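Local structure of exopolygalacturonase (Yersinia enterocolitica, 2UVF) at residues K103-F106 / Q107-V111; N379-G382 / I383-G386; T411-K414 / A415-Q418. The protein hydrolyses polygalacturonate as a family 28 glycoside hydrolase of exo specificity, probably trimming the pectin chain from one end. One frame throughout, in Å; residues are numbered along the deposited sequence.

Contact 1: K103-F106 / Q107-V111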
ATOM      1  N   LYS A 103       2.129  20.055  20.667  1.00 49.26           N
ATOM      2  CA  LYS A 103       2.713  21.360  20.961  1.00 50.02           C
ATOM      3  C   LYS A 103       4.179  21.575  20.637  1.00 49.60           C
ATOM      4  O   LYS A 103       4.935  20.660  20.365  1.00 49.96           O
ATOM      5  CB  LYS A 103       2.360  21.883  22.341  1.00 50.67           C
ATOM      6  CG  LYS A 103       1.206  22.821  22.363  1.00 51.83           C
ATOM      7  CD  LYS A 103       1.599  24.211  22.808  1.00 53.66           C
ATOM      8  CE  LYS A 103       0.375  25.055  23.171  1.00 53.51           C
ATOM      9  NZ  LYS A 103       0.693  26.491  23.322  1.00 54.15           N
ATOM     10  N   ASP A 104       4.537  22.841  20.683  1.00 48.99           N
ATOM     11  CA  ASP A 104       5.772  23.378  20.173  1.00 47.44           C
ATOM     12  C   ASP A 104       5.959  23.202  18.690  1.00 45.58           C
ATOM     13  O   ASP A 104       6.974  23.550  18.137  1.00 45.27           O
ATOM     14  CB  ASP A 104       6.990  23.082  21.061  1.00 48.12           C
ATOM     15  CG  ASP A 104       7.380  24.287  21.955  1.00 50.79           C
ATOM     16  OD1 ASP A 104       6.761  24.553  23.023  1.00 51.83           O
ATOM     17  OD2 ASP A 104       8.314  24.987  21.564  1.00 53.86           O
ATOM     18  N   ASN A 105       4.911  22.723  18.054  1.00 43.12           N
ATOM     19  CA  ASN A 105       4.838  22.634  16.595  1.00 40.31           C
ATOM     20  C   ASN A 105       5.980  21.814  15.975  1.00 37.76           C
ATOM     21  O   ASN A 105       6.595  22.225  14.981  1.00 36.54           O
ATOM     22  CB  ASN A 105       4.823  24.048  15.995  1.00 41.19           C
ATOM     23  CG  ASN A 105       3.425  24.579  15.726  1.00 42.92           C
ATOM     24  OD1 ASN A 105       3.264  25.477  14.899  1.00 44.59           O
ATOM     25  ND2 ASN A 105       2.413  24.040  16.413  1.00 43.80           N
ATOM     26  N   PHE A 106       6.257  20.650  16.557  1.00 34.81           N
ATOM     27  CA  PHE A 106       7.421  19.873  16.135  1.00 32.23           C
ATOM     28  C   PHE A 106       7.187  19.139  14.810  1.00 30.96           C
ATOM     29  O   PHE A 106       8.065  19.107  13.954  1.00 31.18           O
ATOM     30  CB  PHE A 106       7.871  18.920  17.250  1.00 30.44           C
ATOM     31  CG  PHE A 106       8.923  17.935  16.819  1.00 30.02           C
ATOM     32  CD1 PHE A 106      10.284  18.251  16.921  1.00 27.91           C
ATOM     33  CD2 PHE A 106       8.557  16.681  16.308  1.00 28.64           C
ATOM     34  CE1 PHE A 106      11.261  17.323  16.538  1.00 26.90           C
ATOM     35  CE2 PHE A 106       9.522  15.767  15.889  1.00 26.10           C
ATOM     36  CZ  PHE A 106      10.876  16.083  16.008  1.00 26.63           C
ATOM     37  N   GLN A 107       5.994  18.579  14.648  1.00 30.78           N
ATOM     38  CA  GLN A 107       5.636  17.720  13.516  1.00 30.22           C
ATOM     39  C   GLN A 107       5.387  18.484  12.221  1.00 30.78           C
ATOM     40  O   GLN A 107       4.710  19.523  12.215  1.00 30.87           O
ATOM     41  CB  GLN A 107       4.400  16.861  13.856  1.00 30.05           C
ATOM     42  CG  GLN A 107       4.622  15.757  14.923  1.00 28.00           C
ATOM     43  CD  GLN A 107       5.491  14.615  14.438  1.00 25.50           C
ATOM     44  OE1 GLN A 107       5.808  14.520  13.250  1.00 27.28           O
ATOM     45  NE2 GLN A 107       5.901  13.758  15.356  1.00 25.28           N
ATOM     46  N   HIS A 108       5.955  17.969  11.126  1.00 31.10           N
ATOM     47  CA  HIS A 108       5.668  18.475   9.787  1.00 30.89           C
ATOM     48  C   HIS A 108       4.167  18.407   9.522  1.00 31.10           C
ATOM     49  O   HIS A 108       3.554  17.344   9.619  1.00 31.23           O
ATOM     50  CB  HIS A 108       6.417  17.669   8.698  1.00 30.16           C
ATOM     51  CG  HIS A 108       6.191  18.202   7.314  1.00 29.00           C
ATOM     52  ND1 HIS A 108       6.958  19.212   6.772  1.00 27.48           N
ATOM     53  CD2 HIS A 108       5.250  17.905   6.386  1.00 25.61           C
ATOM     54  CE1 HIS A 108       6.505  19.506   5.565  1.00 27.37           C
ATOM     55  NE2 HIS A 108       5.469  18.728   5.309  1.00 25.39           N
ATOM     56  N   LYS A 109       3.577  19.550   9.194  1.00 32.34           N
ATOM     57  CA  LYS A 109       2.158  19.615   8.845  1.00 32.75           C
ATOM     58  C   LYS A 109       1.946  19.301   7.366  1.00 32.13           C
ATOM     59  O   LYS A 109       2.356  20.051   6.489  1.00 32.57           O
ATOM     60  CB  LYS A 109       1.551  20.982   9.203  1.00 33.91           C
ATOM     61  CG  LYS A 109       1.722  21.411  10.680  1.00 35.41           C
ATOM     62  CD  LYS A 109       1.724  22.957  10.766  1.00 39.70           C
ATOM     63  CE  LYS A 109       2.164  23.488  12.139  1.00 39.57           C
ATOM     64  NZ  LYS A 109       3.652  23.485  12.307  1.00 39.58           N
ATOM     65  N   ILE A 110       1.280  18.185   7.100  1.00 31.95           N
ATOM     66  CA  ILE A 110       1.002  17.755   5.737  1.00 30.63           C
ATOM     67  C   ILE A 110      -0.129  18.581   5.117  1.00 30.87           C
ATOM     68  O   ILE A 110      -0.908  19.208   5.822  1.00 30.83           O
ATOM     69  CB  ILE A 110       0.727  16.224   5.673  1.00 30.86           C
ATOM     70  CG1 ILE A 110      -0.578  15.853   6.385  1.00 29.93           C
ATOM     71  CG2 ILE A 110       1.911  15.442   6.269  1.00 29.93           C
ATOM     72  CD1 ILE A 110      -1.132  14.480   6.016  1.00 29.63           C
ATOM     73  N   VAL A 111      -0.200  18.581   3.792  1.00 30.99           N
ATOM     74  CA  VAL A 111      -1.282  19.232   3.073  1.00 30.81           C
ATOM     75  C   VAL A 111      -2.118  18.192   2.322  1.00 31.21           C
ATOM     76  O   VAL A 111      -1.623  17.116   1.976  1.00 30.92           O
ATOM     77  CB  VAL A 111      -0.740  20.349   2.129  1.00 31.22           C
ATOM     78  CG1 VAL A 111      -0.109  21.503   2.960  1.00 29.62           C
ATOM     79  CG2 VAL A 111       0.271  19.784   1.087  1.00 30.97           C
TER
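Lys109 reaches back over the turn to Asn105, four residues earlier in the chain, and the pair supplies the polar part of this local contact. The ammonium NZ of Lys109 gives a weak hydrogen bond to Asn105 OD1, 3.3 Å away. The lysine chain runs nearly straight until its last torsion (chi4 80°), which folds NZ back toward the asparagine amide, so that the two side chains meet at about a right angle. CE of Lys109 lies 3.6 Å from Asn105 OD1, beside the bond. Both residues are exposed, and so long a bond probably holds the loop only loosely.

Packing between neighbours is the second element. The Phe106 ring and the amide of Gln107 stand almost perpendicular, 87° apart, with Gln107 NE2 4.1 Å from Phe106 CD2. A bend at chi2 (-70°) brings the glutamine amide up to the ring, which it crosses obliquely. This loop, after helix 92-100, belongs to the fibronectin type III-like domain and is one place where that domain meets the parallel beta-helix of the catalytic part.

Bonds to residues beyond the turn fix the buried glutamine. Its OE1 is hydrogen-bonded to Thr528 OG1 and its NE2 to the carbonyl of Met487, so both ends of the amide are held by beta-helix strands 518-532 and 476-490. On the domain's own side, Asp102 accepts the backbone N-H groups of Phe106 and Gln107 through OD1 and OD2 respectively, while Tyr99 OH bonds to His108 O and Ile110 N.

Contact 2: N379-G382 / I383-G386; sequences NGDG and IEFG. With ADA (alpha-D-galactopyranuronic acid), chain C; ADA (alpha-D-galactopyranuronic acid), chain B.
Asp381 and Glu384 bring their carboxylates together beside the bound digalacturonate, Asp381 OD2 lying 2.9 Å from Glu384 OE2. Asp381 OD1 is nearly as near to Glu384 OE2, at 3.2 Å, so OE2 sits across both aspartate oxygens with the two carboxylate planes 76° apart. The sugar sits just beyond them. Asp381 OD2 accepts a weak hydrogen bond from O2 of the galacturonate of chain B, 3.4 Å away, and Asn379 ND2 lies 3.6 Å from that same O2. Glu384 CD packs 3.3 Å from O3 of the chain C unit, whose C1 is joined to O4 of the chain B unit. The extended chain of Glu384 (chi2 -178°) carries its carboxylate up to this unit. His355, Asp402, Asn406 and Arg240 supply further hydrogen bonds to the disaccharide.

Further out, Asn379 is positioned by Arg330 through OD1 and by His355 through its carbonyl oxygen. An inverse gamma turn centred on Gly380, with a weak bond from Asp381 N to Asn379 O, leads into the acid. The Asn-Gly-Asp run probably corresponds to the Asn-X-Asp signature of family 28.

Ile383 CG2 lies over one face of the Phe385 ring, 3.7 Å above its plane and offset toward the rim. The whole piece enters strand 383-386 of the parallel beta-helix, which pairs in parallel with strand 357-360 of one coil and strand 405-408 of the next.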
ATOM      1  N   ASN A 379       2.013 -12.364   7.443  1.00 24.69           N
ATOM      2  CA  ASN A 379       2.164 -11.990   6.027  1.00 24.19           C
ATOM      3  C   ASN A 379       0.998 -11.199   5.458  1.00 23.97           C
ATOM      4  O   ASN A 379       0.865 -11.068   4.230  1.00 23.23           O
ATOM      5  CB  ASN A 379       2.456 -13.217   5.156  1.00 24.32           C
ATOM      6  CG  ASN A 379       3.575 -14.050   5.715  1.00 25.32           C
ATOM      7  OD1 ASN A 379       3.366 -15.214   6.031  1.00 24.75           O
ATOM      8  ND2 ASN A 379       4.762 -13.440   5.904  1.00 21.62           N
ATOM      9  N   GLY A 380       0.166 -10.659   6.337  1.00 23.47           N
ATOM     10  CA  GLY A 380      -0.995  -9.914   5.886  1.00 25.23           C
ATOM     11  C   GLY A 380      -0.633  -8.479   5.592  1.00 26.35           C
ATOM     12  O   GLY A 380      -0.991  -7.566   6.376  1.00 25.94           O
ATOM     13  N   ASP A 381       0.089  -8.266   4.488  1.00 26.74           N
ATOM     14  CA  ASP A 381       0.450  -6.897   4.094  1.00 28.07           C
ATOM     15  C   ASP A 381      -0.766  -6.199   3.513  1.00 27.78           C
ATOM     16  O   ASP A 381      -1.700  -6.864   3.084  1.00 27.58           O
ATOM     17  CB  ASP A 381       1.721  -6.782   3.205  1.00 27.79           C
ATOM     18  CG  ASP A 381       1.858  -7.880   2.196  1.00 31.29           C
ATOM     19  OD1 ASP A 381       0.794  -8.411   1.749  1.00 32.25           O
ATOM     20  OD2 ASP A 381       3.038  -8.191   1.836  1.00 28.38           O
ATOM     21  N   GLY A 382      -0.761  -4.867   3.535  1.00 27.88           N
ATOM     22  CA  GLY A 382      -1.936  -4.099   3.119  1.00 27.73           C
ATOM     23  C   GLY A 382      -2.140  -4.154   1.616  1.00 28.21           C
ATOM     24  O   GLY A 382      -3.122  -4.712   1.147  1.00 27.78           O
ATOM     25  N   ILE A 383      -1.214  -3.561   0.863  1.00 28.66           N
ATOM     26  CA  ILE A 383      -1.262  -3.616  -0.590  1.00 29.32           C
ATOM     27  C   ILE A 383       0.109  -3.996  -1.121  1.00 29.76           C
ATOM     28  O   ILE A 383       1.110  -3.346  -0.793  1.00 29.71           O
ATOM     29  CB  ILE A 383      -1.736  -2.273  -1.242  1.00 29.90           C
ATOM     30  CG1 ILE A 383      -3.092  -1.802  -0.666  1.00 29.08           C
ATOM     31  CG2 ILE A 383      -1.818  -2.434  -2.780  1.00 29.98           C
ATOM     32  CD1 ILE A 383      -3.524  -0.383  -1.045  1.00 30.15           C
ATOM     33  N   GLU A 384       0.158  -5.065  -1.918  1.00 29.50           N
ATOM     34  CA  GLU A 384       1.356  -5.385  -2.698  1.00 28.94           C
ATOM     35  C   GLU A 384       1.244  -4.823  -4.101  1.00 28.60           C
ATOM     36  O   GLU A 384       0.219  -5.008  -4.746  1.00 28.38           O
ATOM     37  CB  GLU A 384       1.576  -6.898  -2.799  1.00 28.73           C
ATOM     38  CG  GLU A 384       1.934  -7.540  -1.510  1.00 28.60           C
ATOM     39  CD  GLU A 384       2.183  -9.006  -1.651  1.00 27.92           C
ATOM     40  OE1 GLU A 384       2.044  -9.548  -2.765  1.00 30.39           O
ATOM     41  OE2 GLU A 384       2.535  -9.620  -0.640  1.00 29.38           O
ATOM     42  N   PHE A 385       2.296  -4.129  -4.548  1.00 28.54           N
ATOM     43  CA  PHE A 385       2.448  -3.736  -5.938  1.00 28.97           C
ATOM     44  C   PHE A 385       3.612  -4.557  -6.531  1.00 29.08           C
ATOM     45  O   PHE A 385       4.742  -4.507  -6.040  1.00 28.68           O
ATOM     46  CB  PHE A 385       2.668  -2.225  -6.080  1.00 28.88           C
ATOM     47  CG  PHE A 385       1.454  -1.383  -5.749  1.00 30.09           C
ATOM     48  CD1 PHE A 385       0.309  -1.437  -6.545  1.00 30.12           C
ATOM     49  CD2 PHE A 385       1.467  -0.517  -4.645  1.00 29.86           C
ATOM     50  CE1 PHE A 385      -0.824  -0.663  -6.243  1.00 29.68           C
ATOM     51  CE2 PHE A 385       0.346   0.264  -4.336  1.00 28.97           C
ATOM     52  CZ  PHE A 385      -0.802   0.191  -5.142  1.00 29.67           C
ATOM     53  N   GLY A 386       3.311  -5.353  -7.558  1.00 29.36           N
ATOM     54  CA  GLY A 386       4.289  -6.282  -8.125  1.00 29.41           C
ATOM     55  C   GLY A 386       4.444  -6.164  -9.628  1.00 29.54           C
ATOM     56  O   GLY A 386       3.509  -6.464 -10.384  1.00 29.58           O
TER
HETATM   57  C1  ADA C   2       7.818 -10.912  -0.486  1.00 48.63           C
HETATM   58  C2  ADA C   2       7.402  -9.697  -1.340  1.00 49.10           C
HETATM   59  C3  ADA C   2       5.862  -9.636  -1.343  1.00 48.76           C
HETATM   60  C4  ADA C   2       5.273 -10.958  -1.928  1.00 47.80           C
HETATM   61  C5  ADA C   2       5.772 -12.160  -1.096  1.00 46.90           C
HETATM   62  C6  ADA C   2       5.332 -13.588  -1.522  1.00 46.04           C
HETATM   63  O2  ADA C   2       7.990  -8.479  -0.843  1.00 46.13           O
HETATM   64  O3  ADA C   2       5.401  -8.489  -2.052  1.00 50.89           O
HETATM   65  O4  ADA C   2       5.623 -11.124  -3.306  1.00 46.13           O
HETATM   66  O5  ADA C   2       7.228 -12.154  -0.991  1.00 47.28           O
HETATM   67  O6B ADA C   2       6.238 -14.447  -1.600  1.00 45.16           O
HETATM   68  O6A ADA C   2       4.118 -13.813  -1.748  1.00 43.57           O
HETATM   69  C1  ADA B   1       6.996  -9.929   4.210  1.00 47.05           C
HETATM   70  C2  ADA B   1       5.989 -10.507   3.194  1.00 45.97           C
HETATM   71  C3  ADA B   1       6.528 -11.893   2.773  1.00 47.22           C
HETATM   72  C4  ADA B   1       7.737 -11.614   1.864  1.00 49.04           C
HETATM   73  C5  ADA B   1       8.787 -10.913   2.744  1.00 49.86           C
HETATM   74  C6  ADA B   1      10.031 -10.514   1.917  1.00 51.33           C
HETATM   75  O1  ADA B   1       7.239 -10.805   5.350  1.00 47.38           O
HETATM   76  O2  ADA B   1       4.671 -10.554   3.690  1.00 40.15           O
HETATM   77  O3  ADA B   1       5.523 -12.748   2.174  1.00 46.12           O
HETATM   78  O4  ADA B   1       7.325 -10.661   0.852  1.00 49.77           O
HETATM   79  O5  ADA B   1       8.228  -9.722   3.452  1.00 49.61           O
HETATM   80  O6B ADA B   1       9.999  -9.422   1.293  1.00 51.73           O
HETATM   81  O6A ADA B   1      11.013 -11.300   1.915  1.00 52.09           O

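Contact 3: T411-K414 / A415-Q418; sequences TGEK and AQEQ
Glu417 N donates to Lys414 O and Ala415 N, more weakly, to Gly412 O, two i to i+3 bonds that wind the backbone through a short 3-10 turn. The first is the firmer: Glu417 N lies 3.2 Å from Lys414 O with an N-H...O angle of 158°, although the donor rises 41° out of the carbonyl plane. In the second, Ala415 N is 3.5 Å from Gly412 O. The turn lies in the long loop that joins strand 405-408 to strand 421-427 of the beta-helix, one of the excursions between strands that stand up from the body of such a solenoid.

Among the side chains, the Ala415 methyl CB rests 3.3 Å from Gly412 O, the same carbonyl that its own N-H approaches. Gly412 turns the chain into this course with a positive phi of 86°. On the exposed side, Lys414 and Glu417 lie alongside each other, pointing the same way. The touch is between the methylene CD of Lys414 and Glu417 OE1, 3.1 Å apart, whereas Lys414 NZ stays 4.3 Å from Glu417 OE1: the opposite charges attract only at a distance, beyond a salt bridge. The Glu417 chain also passes over the Lys414 carbonyl, with Glu417 CG 3.3 Å from Lys414 O.

Neighbouring loops hold both ends of the piece. Glu413 OE1 accepts from Lys514 N, and Thr411 N bonds to Tyr235 OH, which receives a weak bond from Gln418 as well. The Gln418 amide turns back over the 3-10 turn, Gln418 NE2 meeting Ala415 O at 2.9 Å in the carbonyl plane, on a lone pair.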
ATOM      1  N   THR A 411      12.740 -11.737  -8.556  1.00 41.16           N
ATOM      2  CA  THR A 411      13.941 -12.164  -7.847  1.00 42.56           C
ATOM      3  C   THR A 411      14.912 -12.930  -8.751  1.00 43.49           C
ATOM      4  O   THR A 411      14.524 -13.881  -9.447  1.00 43.15           O
ATOM      5  CB  THR A 411      13.609 -13.006  -6.558  1.00 42.62           C
ATOM      6  OG1 THR A 411      13.020 -14.264  -6.909  1.00 42.47           O
ATOM      7  CG2 THR A 411      12.638 -12.278  -5.676  1.00 42.85           C
ATOM      8  N   GLY A 412      16.169 -12.499  -8.722  1.00 44.63           N
ATOM      9  CA  GLY A 412      17.258 -13.196  -9.403  1.00 46.71           C
ATOM     10  C   GLY A 412      17.424 -12.814 -10.861  1.00 47.97           C
ATOM     11  O   GLY A 412      16.981 -11.741 -11.283  1.00 48.18           O
ATOM     12  N   GLU A 413      18.046 -13.716 -11.627  1.00 49.19           N
ATOM     13  CA  GLU A 413      18.440 -13.458 -13.016  1.00 50.01           C
ATOM     14  C   GLU A 413      17.277 -13.412 -13.997  1.00 50.17           C
ATOM     15  O   GLU A 413      17.306 -12.625 -14.943  1.00 50.50           O
ATOM     16  CB  GLU A 413      19.490 -14.482 -13.479  1.00 50.25           C
ATOM     17  CG  GLU A 413      20.427 -13.983 -14.583  1.00 52.88           C
ATOM     18  CD  GLU A 413      21.302 -12.777 -14.172  1.00 55.18           C
ATOM     19  OE1 GLU A 413      21.500 -12.548 -12.963  1.00 55.80           O
ATOM     20  OE2 GLU A 413      21.809 -12.064 -15.068  1.00 56.17           O
ATOM     21  N   LYS A 414      16.271 -14.259 -13.782  1.00 50.52           N
ATOM     22  CA  LYS A 414      15.112 -14.341 -14.681  1.00 51.12           C
ATOM     23  C   LYS A 414      14.150 -13.153 -14.556  1.00 51.40           C
ATOM     24  O   LYS A 414      13.163 -13.083 -15.292  1.00 51.49           O
ATOM     25  CB  LYS A 414      14.325 -15.634 -14.427  1.00 51.07           C
ATOM     26  CG  LYS A 414      15.105 -16.924 -14.556  1.00 51.65           C
ATOM     27  CD  LYS A 414      14.916 -17.568 -15.913  1.00 52.57           C
ATOM     28  CE  LYS A 414      15.333 -19.032 -15.880  1.00 53.71           C
ATOM     29  NZ  LYS A 414      14.914 -19.735 -17.126  1.00 54.02           N
ATOM     30  N   ALA A 415      14.436 -12.241 -13.623  1.00 52.02           N
ATOM     31  CA  ALA A 415      13.512 -11.163 -13.235  1.00 52.91           C
ATOM     32  C   ALA A 415      13.033 -10.267 -14.378  1.00 53.41           C
ATOM     33  O   ALA A 415      11.836  -9.974 -14.477  1.00 53.63           O
ATOM     34  CB  ALA A 415      14.105 -10.325 -12.107  1.00 52.30           C
ATOM     35  N   GLN A 416      13.957  -9.852 -15.240  1.00 54.37           N
ATOM     36  CA  GLN A 416      13.647  -8.953 -16.376  1.00 55.21           C
ATOM     37  C   GLN A 416      12.721  -9.533 -17.478  1.00 54.91           C
ATOM     38  O   GLN A 416      12.355  -8.818 -18.417  1.00 55.02           O
ATOM     39  CB  GLN A 416      14.931  -8.318 -16.967  1.00 55.36           C
ATOM     40  CG  GLN A 416      15.984  -9.305 -17.486  1.00 57.26           C
ATOM     41  CD  GLN A 416      16.853  -9.920 -16.384  1.00 59.61           C
ATOM     42  OE1 GLN A 416      16.399 -10.130 -15.258  1.00 59.66           O
ATOM     43  NE2 GLN A 416      18.110 -10.221 -16.718  1.00 60.77           N
ATOM     44  N   GLU A 417      12.334 -10.807 -17.355  1.00 54.87           N
ATOM     45  CA  GLU A 417      11.200 -11.366 -18.137  1.00 54.79           C
ATOM     46  C   GLU A 417       9.911 -10.544 -17.919  1.00 53.42           C
ATOM     47  O   GLU A 417       8.880 -10.773 -18.571  1.00 53.31           O
ATOM     48  CB  GLU A 417      10.944 -12.841 -17.758  1.00 55.13           C
ATOM     49  CG  GLU A 417      12.004 -13.838 -18.273  1.00 56.36           C
ATOM     50  CD  GLU A 417      11.836 -15.263 -17.715  1.00 56.54           C
ATOM     51  OE1 GLU A 417      12.844 -16.014 -17.703  1.00 58.21           O
ATOM     52  OE2 GLU A 417      10.711 -15.637 -17.301  1.00 58.27           O
ATOM     53  N   GLN A 418      10.001  -9.584 -16.994  1.00 51.92           N
ATOM     54  CA  GLN A 418       8.866  -8.794 -16.507  1.00 49.85           C
ATOM     55  C   GLN A 418       9.262  -7.314 -16.386  1.00 48.07           C
ATOM     56  O   GLN A 418      10.437  -6.979 -16.221  1.00 47.23           O
ATOM     57  CB  GLN A 418       8.383  -9.328 -15.139  1.00 50.26           C
ATOM     58  CG  GLN A 418       8.949 -10.720 -14.737  1.00 50.00           C
ATOM     59  CD  GLN A 418       8.835 -11.008 -13.246  1.00 49.27           C
ATOM     60  OE1 GLN A 418       7.721 -11.106 -12.711  1.00 50.47           O
ATOM     61  NE2 GLN A 418       9.978 -11.160 -12.572  1.00 44.12           N
TER

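Overall arrangement
Contact 2 belongs to the substrate pocket, touching the bound digalacturonate directly. Contact 3 lies in a loop of the same beta-helix, its centre 20 Å from that of contact 2 and its nearest atoms about 7 Å away. The side chain of Thr411 comes about 7 Å from the sugar, so this loop lies beside the pocket without itself touching the ligand. Contact 1 belongs to the fibronectin type III-like domain and lies remote from catalysis: its centre is 29 Å from that of contact 2 and 42 Å from that of contact 3, on the opposite side of the chain's centre from the latter. Contacts 2 and 3 thus belong to the solenoid, and contact 1 lies where the other domain touches it.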